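Local atomic coordinates of multisubunit Na+/H+ antiporter, E subunit (Anoxybacillus flavithermus, PDB entry 6Z16), a protein that probably contributes, as one subunit of a large membrane complex, to the exchange of sodium ions for protons across the cell membrane. Residues E[7-12]-E[25-30]; E[33-38]-E[48-53]. All coordinates share one frame; numbering follows the deposited sequence.

Contact 1. Residues E[7-12]-E[25-30]. With PTY (phosphatidylethanolamine), chain B.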
ATOM      1  N   LEU E   7       3.985 -11.328  -5.857  1.00 66.39           N
ATOM      2  CA  LEU E   7       3.282 -12.397  -5.174  1.00 62.51           C
ATOM      3  C   LEU E   7       3.331 -12.191  -3.667  1.00 52.12           C
ATOM      4  O   LEU E   7       2.346 -12.446  -2.968  1.00 52.34           O
ATOM      5  CB  LEU E   7       3.897 -13.731  -5.582  1.00 65.20           C
ATOM      6  CG  LEU E   7       3.023 -14.975  -5.500  1.00 84.47           C
ATOM      7  CD1 LEU E   7       3.467 -15.927  -6.574  1.00 75.75           C
ATOM      8  CD2 LEU E   7       3.097 -15.650  -4.156  1.00111.15           C
ATOM      9  N   ASN E   8       4.458 -11.686  -3.163  1.00 56.29           N
ATOM     10  CA  ASN E   8       4.562 -11.336  -1.751  1.00 63.82           C
ATOM     11  C   ASN E   8       3.649 -10.163  -1.403  1.00 72.20           C
ATOM     12  O   ASN E   8       3.048 -10.139  -0.319  1.00 71.04           O
ATOM     13  CB  ASN E   8       6.020 -11.018  -1.424  1.00 73.65           C
ATOM     14  CG  ASN E   8       6.378 -11.264   0.031  1.00 82.98           C
ATOM     15  OD1 ASN E   8       7.552 -11.402   0.361  1.00 85.00           O
ATOM     16  ND2 ASN E   8       5.382 -11.306   0.907  1.00 87.64           N
ATOM     17  N   VAL E   9       3.512  -9.199  -2.320  1.00 73.70           N
ATOM     18  CA  VAL E   9       2.610  -8.070  -2.079  1.00 85.18           C
ATOM     19  C   VAL E   9       1.154  -8.533  -2.033  1.00 86.22           C
ATOM     20  O   VAL E   9       0.384  -8.127  -1.149  1.00 83.42           O
ATOM     21  CB  VAL E   9       2.833  -6.974  -3.139  1.00 92.79           C
ATOM     22  CG1 VAL E   9       1.774  -5.888  -3.036  1.00 90.64           C
ATOM     23  CG2 VAL E   9       4.195  -6.346  -2.954  1.00 99.41           C
ATOM     24  N   ILE E  10       0.760  -9.425  -2.945  1.00 85.57           N
ATOM     25  CA  ILE E  10      -0.639  -9.841  -2.929  1.00 82.70           C
ATOM     26  C   ILE E  10      -0.914 -10.824  -1.789  1.00 70.71           C
ATOM     27  O   ILE E  10      -2.040 -10.879  -1.289  1.00 65.81           O
ATOM     28  CB  ILE E  10      -1.084 -10.381  -4.306  1.00 89.87           C
ATOM     29  CG1 ILE E  10      -0.314 -11.629  -4.749  1.00 87.17           C
ATOM     30  CG2 ILE E  10      -0.963  -9.295  -5.364  1.00 90.56           C
ATOM     31  CD1 ILE E  10      -1.032 -12.949  -4.506  1.00 73.63           C
ATOM     32  N   LEU E  11       0.090 -11.581  -1.325  1.00 67.88           N
ATOM     33  CA  LEU E  11      -0.110 -12.366  -0.107  1.00 59.95           C
ATOM     34  C   LEU E  11      -0.232 -11.481   1.124  1.00 58.66           C
ATOM     35  O   LEU E  11      -0.969 -11.822   2.055  1.00 61.26           O
ATOM     36  CB  LEU E  11       1.016 -13.377   0.099  1.00 55.95           C
ATOM     37  CG  LEU E  11       1.052 -14.613  -0.795  1.00 54.38           C
ATOM     38  CD1 LEU E  11       2.253 -15.461  -0.458  1.00 58.80           C
ATOM     39  CD2 LEU E  11      -0.211 -15.417  -0.633  1.00 54.03           C
ATOM     40  N   ALA E  12       0.467 -10.343   1.147  1.00 60.44           N
ATOM     41  CA  ALA E  12       0.225  -9.370   2.208  1.00 58.71           C
ATOM     42  C   ALA E  12      -1.177  -8.779   2.119  1.00 70.16           C
ATOM     43  O   ALA E  12      -1.801  -8.509   3.153  1.00 72.69           O
ATOM     44  CB  ALA E  12       1.276  -8.267   2.156  1.00 51.89           C
ATOM     45  N   ALA E  25       0.916  -1.570   9.395  1.00105.49           N
ATOM     46  CA  ALA E  25       1.525  -2.550  10.292  1.00111.67           C
ATOM     47  C   ALA E  25       1.102  -3.968   9.930  1.00112.07           C
ATOM     48  O   ALA E  25       1.934  -4.887   9.896  1.00109.63           O
ATOM     49  CB  ALA E  25       1.155  -2.234  11.740  1.00103.09           C
ATOM     50  N   SER E  26      -0.186  -4.153   9.627  1.00104.88           N
ATOM     51  CA  SER E  26      -0.670  -5.437   9.138  1.00 94.31           C
ATOM     52  C   SER E  26      -0.065  -5.781   7.786  1.00 97.40           C
ATOM     53  O   SER E  26       0.160  -6.960   7.495  1.00102.01           O
ATOM     54  CB  SER E  26      -2.194  -5.414   9.049  1.00 82.63           C
ATOM     55  OG  SER E  26      -2.623  -4.492   8.066  1.00 82.16           O
ATOM     56  N   PHE E  27       0.237  -4.767   6.968  1.00 93.71           N
ATOM     57  CA  PHE E  27       0.894  -5.015   5.690  1.00 94.99           C
ATOM     58  C   PHE E  27       2.314  -5.526   5.889  1.00 99.74           C
ATOM     59  O   PHE E  27       2.748  -6.443   5.186  1.00 97.74           O
ATOM     60  CB  PHE E  27       0.898  -3.746   4.836  1.00 85.12           C
ATOM     61  CG  PHE E  27       1.519  -3.931   3.483  1.00 80.78           C
ATOM     62  CD1 PHE E  27       0.828  -4.581   2.476  1.00 84.27           C
ATOM     63  CD2 PHE E  27       2.795  -3.464   3.221  1.00 88.52           C
ATOM     64  CE1 PHE E  27       1.395  -4.759   1.227  1.00 89.19           C
ATOM     65  CE2 PHE E  27       3.370  -3.642   1.977  1.00 97.57           C
ATOM     66  CZ  PHE E  27       2.668  -4.290   0.978  1.00 97.17           C
ATOM     67  N   LEU E  28       3.045  -4.963   6.855  1.00100.27           N
ATOM     68  CA  LEU E  28       4.394  -5.453   7.134  1.00105.08           C
ATOM     69  C   LEU E  28       4.376  -6.852   7.738  1.00103.43           C
ATOM     70  O   LEU E  28       5.235  -7.680   7.405  1.00102.33           O
ATOM     71  CB  LEU E  28       5.140  -4.486   8.053  1.00111.41           C
ATOM     72  CG  LEU E  28       5.992  -3.383   7.415  1.00107.29           C
ATOM     73  CD1 LEU E  28       5.182  -2.299   6.742  1.00105.91           C
ATOM     74  CD2 LEU E  28       6.919  -2.780   8.455  1.00114.82           C
ATOM     75  N   VAL E  29       3.404  -7.136   8.614  1.00100.37           N
ATOM     76  CA  VAL E  29       3.281  -8.477   9.193  1.00 92.02           C
ATOM     77  C   VAL E  29       2.971  -9.503   8.107  1.00 88.87           C
ATOM     78  O   VAL E  29       3.612 -10.561   8.024  1.00 87.57           O
ATOM     79  CB  VAL E  29       2.217  -8.487  10.307  1.00 79.76           C
ATOM     80  CG1 VAL E  29       1.952  -9.899  10.777  1.00 75.87           C
ATOM     81  CG2 VAL E  29       2.674  -7.649  11.479  1.00 76.05           C
ATOM     82  N   GLY E  30       2.013  -9.184   7.232  1.00 84.61           N
ATOM     83  CA  GLY E  30       1.697 -10.069   6.128  1.00 79.19           C
ATOM     84  C   GLY E  30       2.817 -10.199   5.119  1.00 75.63           C
ATOM     85  O   GLY E  30       2.980 -11.258   4.511  1.00 73.49           O
TER
HETATM   86  C1  PTY B 201       2.115 -20.099  -8.956  1.00122.10           C
HETATM   87  C2  PTY B 201       7.108 -18.148 -12.178  1.00134.94           C
HETATM   88  C3  PTY B 201       6.624 -19.562 -12.558  1.00141.48           C
HETATM   89  O4  PTY B 201       1.536 -18.943  -9.602  1.00118.31           O
HETATM   90  C5  PTY B 201       4.504 -20.518  -8.235  1.00144.07           C
HETATM   91  C6  PTY B 201       3.301 -19.610  -8.161  1.00130.71           C
HETATM   92  O7  PTY B 201       2.927 -19.223  -6.788  1.00122.60           O
HETATM   93  C8  PTY B 201       2.343 -20.091  -5.931  1.00122.37           C
HETATM   94  O10 PTY B 201       2.382 -21.288  -6.030  1.00128.69           O
HETATM   95  C11 PTY B 201       1.627 -19.354  -4.840  1.00118.74           C
HETATM   96  C12 PTY B 201       0.768 -18.227  -5.394  1.00115.49           C
HETATM   97  C13 PTY B 201      -0.692 -18.315  -4.995  1.00114.83           C
HETATM   98  C14 PTY B 201      -0.947 -18.140  -3.511  1.00127.54           C
HETATM   99  C15 PTY B 201      -2.424 -18.087  -3.161  1.00134.24           C
HETATM  100  C16 PTY B 201      -3.157 -16.936  -3.825  1.00135.60           C
HETATM  101  C17 PTY B 201      -4.666 -16.966  -3.639  1.00143.19           C
HETATM  102  C18 PTY B 201      -5.121 -16.846  -2.193  1.00142.81           C
HETATM  103  C19 PTY B 201      -6.631 -16.813  -2.025  1.00139.95           C
HETATM  104  C20 PTY B 201      -7.308 -15.680  -2.779  1.00134.30           C
HETATM  105  C30 PTY B 201       0.235 -18.977  -9.883  1.00110.16           C
HETATM  106  C31 PTY B 201      -0.198 -17.709 -10.557  1.00113.87           C
HETATM  107  O30 PTY B 201      -0.481 -19.906  -9.630  1.00113.05           O
HETATM  108  C32 PTY B 201      -0.515 -16.585  -9.582  1.00109.68           C
HETATM  109  C33 PTY B 201      -1.744 -16.869  -8.735  1.00113.65           C
HETATM  110  C34 PTY B 201      -2.331 -15.637  -8.062  1.00116.10           C
HETATM  111  C35 PTY B 201      -3.668 -15.896  -7.388  1.00123.38           C
HETATM  112  C36 PTY B 201      -4.352 -14.643  -6.868  1.00125.32           C
HETATM  113  C37 PTY B 201      -4.718 -13.647  -7.958  1.00124.35           C
HETATM  114  P1  PTY B 201       5.362 -20.909 -10.638  1.00169.81           P
HETATM  115  O11 PTY B 201       5.427 -19.810 -11.782  1.00156.02           O
HETATM  116  O12 PTY B 201       6.574 -21.526 -10.633  1.00173.24           O
HETATM  117  O13 PTY B 201       4.260 -21.751 -10.813  1.00166.69           O
HETATM  118  O14 PTY B 201       5.268 -20.133  -9.398  1.00160.06           O
HETATM  119  N1  PTY B 201       8.569 -18.112 -12.232  1.00132.64           N
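Ala12 sets its methyl group against the ring of Phe27, CB lying 3.6 Å from CE1. Phe27 swings its ring across the gap with CG anti to the backbone N (chi1 -178°), and Val9 takes up the ring's far end, its CG1 4.4 Å from CZ. Beside this ring the helices approach closely at two small residues, Ala12 CA and Gly30 CA standing 4.2 Å apart. No hydrogen bond spans the two segments. On the side of helix 3-18 turned from this pairing, Leu7 meets phosphatidylethanolamine, its CD1 3.3 Å from the ester oxygen O7 and its CD2 3.7 Å from C12 of an acyl chain. Leu11 follows, CD2 4.0 Å from C14 of the same chain. An alanine at Leu7 removes the branched end, and the start of that acyl chain would probably be freer to shift. The axes of the two short segments come within 8.9 Å, with 126° between their N-to-C directions; helices 3-18 and 24-40 are thus consecutive helices that cross steeply, running in roughly opposed directions, and Phe27 also packs on Phe13 and Met16, further along helix 3-18.

Contact 2. Residues E[33-38]-E[48-53]; sequences IGLFIL and RFYLVP
With CG anti to the backbone N in both Leu35 (chi1 180°) and Phe49 (chi1 -178°), each side chain reaches over the gap between their backbones, while Tyr50 holds its CG between the backbone N and the carbonyl carbon (chi1 73°). The end of Leu35 therefore lies among Phe49, Tyr50 and Leu51, where two consecutive predicted transmembrane helices are joined by a short loop: 33-38 lies on helix 24-40, and 48-53 leads into helix 51-79. One methyl of Leu35 carries much of the contact. Its CD1 lies 3.7 Å from Phe49 CZ, and the two side chains cross at about a right angle. The same CD1 is 3.8 Å from Tyr50 CZ and 4.0 Å from Leu51 CD1, so three successive residues of the incoming chain gather round it. One turn on, Leu38 adds a second point of attachment, laying CD2 4.0 Å from Tyr50 CE1, and its backbone C lies 3.9 Å from Phe49 CE1. The packing is apolar, and no hydrogen bond links the two segments. Helix 3-18 closes over part of the site, with Leu7 and Leu11 against Leu38, and Gln4 and Ile5 against Tyr50. Phe49 is further fixed by an edge-to-face stack with Phe39. The polar end of Tyr50 lies at this apolar boundary yet has partners, for its OH probably hydrogen-bonds to Asn8 OD1 and also bonds to Tyr31 OH.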
ATOM      1  N   ILE E  33       5.261 -12.700   6.724  1.00 74.27           N
ATOM      2  CA  ILE E  33       4.693 -14.044   6.610  1.00 71.65           C
ATOM      3  C   ILE E  33       4.798 -14.555   5.176  1.00 70.06           C
ATOM      4  O   ILE E  33       5.196 -15.702   4.938  1.00 70.20           O
ATOM      5  CB  ILE E  33       3.239 -14.047   7.117  1.00 63.76           C
ATOM      6  CG1 ILE E  33       3.194 -13.735   8.607  1.00 64.86           C
ATOM      7  CG2 ILE E  33       2.582 -15.387   6.895  1.00 61.84           C
ATOM      8  CD1 ILE E  33       1.818 -13.417   9.100  1.00 60.34           C
ATOM      9  N   GLY E  34       4.496 -13.696   4.198  1.00 65.61           N
ATOM     10  CA  GLY E  34       4.646 -14.080   2.809  1.00 59.25           C
ATOM     11  C   GLY E  34       6.085 -14.284   2.391  1.00 66.84           C
ATOM     12  O   GLY E  34       6.362 -15.094   1.506  1.00 72.20           O
ATOM     13  N   LEU E  35       7.019 -13.573   3.028  1.00 71.19           N
ATOM     14  CA  LEU E  35       8.438 -13.808   2.784  1.00 80.70           C
ATOM     15  C   LEU E  35       8.842 -15.204   3.235  1.00 77.89           C
ATOM     16  O   LEU E  35       9.564 -15.914   2.519  1.00 73.22           O
ATOM     17  CB  LEU E  35       9.265 -12.742   3.503  1.00 88.91           C
ATOM     18  CG  LEU E  35      10.789 -12.786   3.397  1.00 88.80           C
ATOM     19  CD1 LEU E  35      11.239 -12.620   1.967  1.00 81.20           C
ATOM     20  CD2 LEU E  35      11.394 -11.712   4.278  1.00 88.95           C
ATOM     21  N   PHE E  36       8.339 -15.629   4.399  1.00 78.59           N
ATOM     22  CA  PHE E  36       8.600 -16.990   4.873  1.00 79.25           C
ATOM     23  C   PHE E  36       7.975 -18.033   3.948  1.00 67.42           C
ATOM     24  O   PHE E  36       8.598 -19.059   3.635  1.00 64.19           O
ATOM     25  CB  PHE E  36       8.070 -17.162   6.297  1.00 99.40           C
ATOM     26  CG  PHE E  36       8.830 -16.380   7.337  1.00134.72           C
ATOM     27  CD1 PHE E  36      10.098 -15.875   7.076  1.00141.25           C
ATOM     28  CD2 PHE E  36       8.268 -16.148   8.583  1.00141.47           C
ATOM     29  CE1 PHE E  36      10.784 -15.154   8.033  1.00138.45           C
ATOM     30  CE2 PHE E  36       8.951 -15.430   9.546  1.00142.12           C
ATOM     31  CZ  PHE E  36      10.210 -14.934   9.270  1.00140.20           C
ATOM     32  N   ILE E  37       6.755 -17.762   3.475  1.00 67.94           N
ATOM     33  CA  ILE E  37       6.036 -18.703   2.617  1.00 66.69           C
ATOM     34  C   ILE E  37       6.719 -18.850   1.259  1.00 66.54           C
ATOM     35  O   ILE E  37       6.881 -19.966   0.754  1.00 71.84           O
ATOM     36  CB  ILE E  37       4.569 -18.261   2.488  1.00 67.88           C
ATOM     37  CG1 ILE E  37       3.875 -18.438   3.825  1.00 64.53           C
ATOM     38  CG2 ILE E  37       3.833 -19.057   1.441  1.00 70.47           C
ATOM     39  CD1 ILE E  37       2.592 -17.738   3.908  1.00 51.29           C
ATOM     40  N   LEU E  38       7.147 -17.738   0.658  1.00 62.27           N
ATOM     41  CA  LEU E  38       7.937 -17.821  -0.565  1.00 64.93           C
ATOM     42  C   LEU E  38       9.311 -18.429  -0.342  1.00 69.93           C
ATOM     43  O   LEU E  38       9.888 -18.962  -1.295  1.00 70.03           O
ATOM     44  CB  LEU E  38       8.114 -16.452  -1.211  1.00 74.49           C
ATOM     45  CG  LEU E  38       7.103 -15.988  -2.252  1.00 76.98           C
ATOM     46  CD1 LEU E  38       5.793 -15.596  -1.645  1.00 79.03           C
ATOM     47  CD2 LEU E  38       7.690 -14.834  -2.997  1.00 83.54           C
ATOM     48  N   ARG E  48      15.384 -17.170  -8.845  1.00 95.71           N
ATOM     49  CA  ARG E  48      16.122 -16.937  -7.607  1.00 85.94           C
ATOM     50  C   ARG E  48      15.152 -16.533  -6.513  1.00 66.02           C
ATOM     51  O   ARG E  48      14.142 -15.889  -6.801  1.00 68.35           O
ATOM     52  CB  ARG E  48      17.172 -15.830  -7.801  1.00114.22           C
ATOM     53  CG  ARG E  48      18.090 -15.532  -6.610  1.00142.28           C
ATOM     54  CD  ARG E  48      18.956 -16.731  -6.266  1.00144.75           C
ATOM     55  NE  ARG E  48      19.965 -16.436  -5.252  1.00142.36           N
ATOM     56  CZ  ARG E  48      20.750 -17.358  -4.707  1.00141.72           C
ATOM     57  NH1 ARG E  48      20.638 -18.628  -5.075  1.00142.50           N
ATOM     58  NH2 ARG E  48      21.652 -17.017  -3.797  1.00138.30           N
ATOM     59  N   PHE E  49      15.434 -16.901  -5.268  1.00 56.18           N
ATOM     60  CA  PHE E  49      14.736 -16.289  -4.151  1.00 60.59           C
ATOM     61  C   PHE E  49      15.086 -14.805  -4.093  1.00 71.66           C
ATOM     62  O   PHE E  49      16.262 -14.434  -4.100  1.00 77.91           O
ATOM     63  CB  PHE E  49      15.101 -17.001  -2.855  1.00 46.69           C
ATOM     64  CG  PHE E  49      14.399 -16.461  -1.660  1.00 58.37           C
ATOM     65  CD1 PHE E  49      13.034 -16.596  -1.537  1.00 55.73           C
ATOM     66  CD2 PHE E  49      15.104 -15.850  -0.645  1.00 67.83           C
ATOM     67  CE1 PHE E  49      12.377 -16.099  -0.436  1.00 60.89           C
ATOM     68  CE2 PHE E  49      14.454 -15.363   0.467  1.00 64.68           C
ATOM     69  CZ  PHE E  49      13.088 -15.485   0.570  1.00 61.75           C
ATOM     70  N   TYR E  50      14.059 -13.956  -4.028  1.00 65.21           N
ATOM     71  CA  TYR E  50      14.166 -12.591  -4.528  1.00 67.72           C
ATOM     72  C   TYR E  50      14.966 -11.647  -3.643  1.00 94.52           C
ATOM     73  O   TYR E  50      15.100 -10.476  -4.009  1.00 98.33           O
ATOM     74  CB  TYR E  50      12.776 -11.991  -4.757  1.00 58.79           C
ATOM     75  CG  TYR E  50      11.981 -11.626  -3.522  1.00 57.51           C
ATOM     76  CD1 TYR E  50      11.194 -12.560  -2.879  1.00 64.69           C
ATOM     77  CD2 TYR E  50      11.972 -10.321  -3.041  1.00 59.39           C
ATOM     78  CE1 TYR E  50      10.456 -12.218  -1.768  1.00 66.00           C
ATOM     79  CE2 TYR E  50      11.245  -9.975  -1.941  1.00 66.71           C
ATOM     80  CZ  TYR E  50      10.487 -10.922  -1.309  1.00 72.20           C
ATOM     81  OH  TYR E  50       9.758 -10.558  -0.206  1.00 79.19           O
ATOM     82  N   LEU E  51      15.487 -12.087  -2.500  1.00102.32           N
ATOM     83  CA  LEU E  51      16.249 -11.152  -1.684  1.00111.06           C
ATOM     84  C   LEU E  51      17.653 -10.940  -2.229  1.00124.66           C
ATOM     85  O   LEU E  51      18.201  -9.840  -2.092  1.00126.47           O
ATOM     86  CB  LEU E  51      16.308 -11.626  -0.233  1.00 92.32           C
ATOM     87  CG  LEU E  51      14.981 -11.652   0.528  1.00 67.37           C
ATOM     88  CD1 LEU E  51      15.206 -12.184   1.921  1.00 64.20           C
ATOM     89  CD2 LEU E  51      14.336 -10.278   0.581  1.00 61.09           C
ATOM     90  N   VAL E  52      18.229 -11.970  -2.861  1.00124.52           N
ATOM     91  CA  VAL E  52      19.591 -11.849  -3.403  1.00125.37           C
ATOM     92  C   VAL E  52      19.707 -10.806  -4.513  1.00120.96           C
ATOM     93  O   VAL E  52      20.679 -10.027  -4.488  1.00120.42           O
ATOM     94  CB  VAL E  52      20.122 -13.236  -3.798  1.00119.33           C
ATOM     95  CG1 VAL E  52      21.528 -13.160  -4.374  1.00119.13           C
ATOM     96  CG2 VAL E  52      20.071 -14.180  -2.603  1.00117.31           C
ATOM     97  N   PRO E  53      18.774 -10.689  -5.487  1.00116.24           N
ATOM     98  CA  PRO E  53      18.846  -9.522  -6.387  1.00110.64           C
ATOM     99  C   PRO E  53      18.665  -8.174  -5.701  1.00109.21           C
ATOM    100  O   PRO E  53      19.285  -7.196  -6.138  1.00115.22           O
ATOM    101  CB  PRO E  53      17.732  -9.791  -7.405  1.00108.45           C
ATOM    102  CG  PRO E  53      17.619 -11.240  -7.442  1.00109.31           C
ATOM    103  CD  PRO E  53      17.810 -11.673  -6.033  1.00112.65           C
TER

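Contacts 1 and 2 show how one helix can serve two interfaces in succession. Both use helix 24-40: its earlier part packs on helix 3-18 in contact 1, and its later part meets the entry to helix 51-79 in contact 2. In sequence, both segments of contact 1 precede those of contact 2, yet their centres are only 12 Å apart, and side chains of the two contacts touch directly. The first two helices are thereby tied to the start of helix 51-79, with lipid bound against helix 3-18. Both contacts lie toward one end of the chain, their centres about 27 Å and 20 Å from the chain's centre.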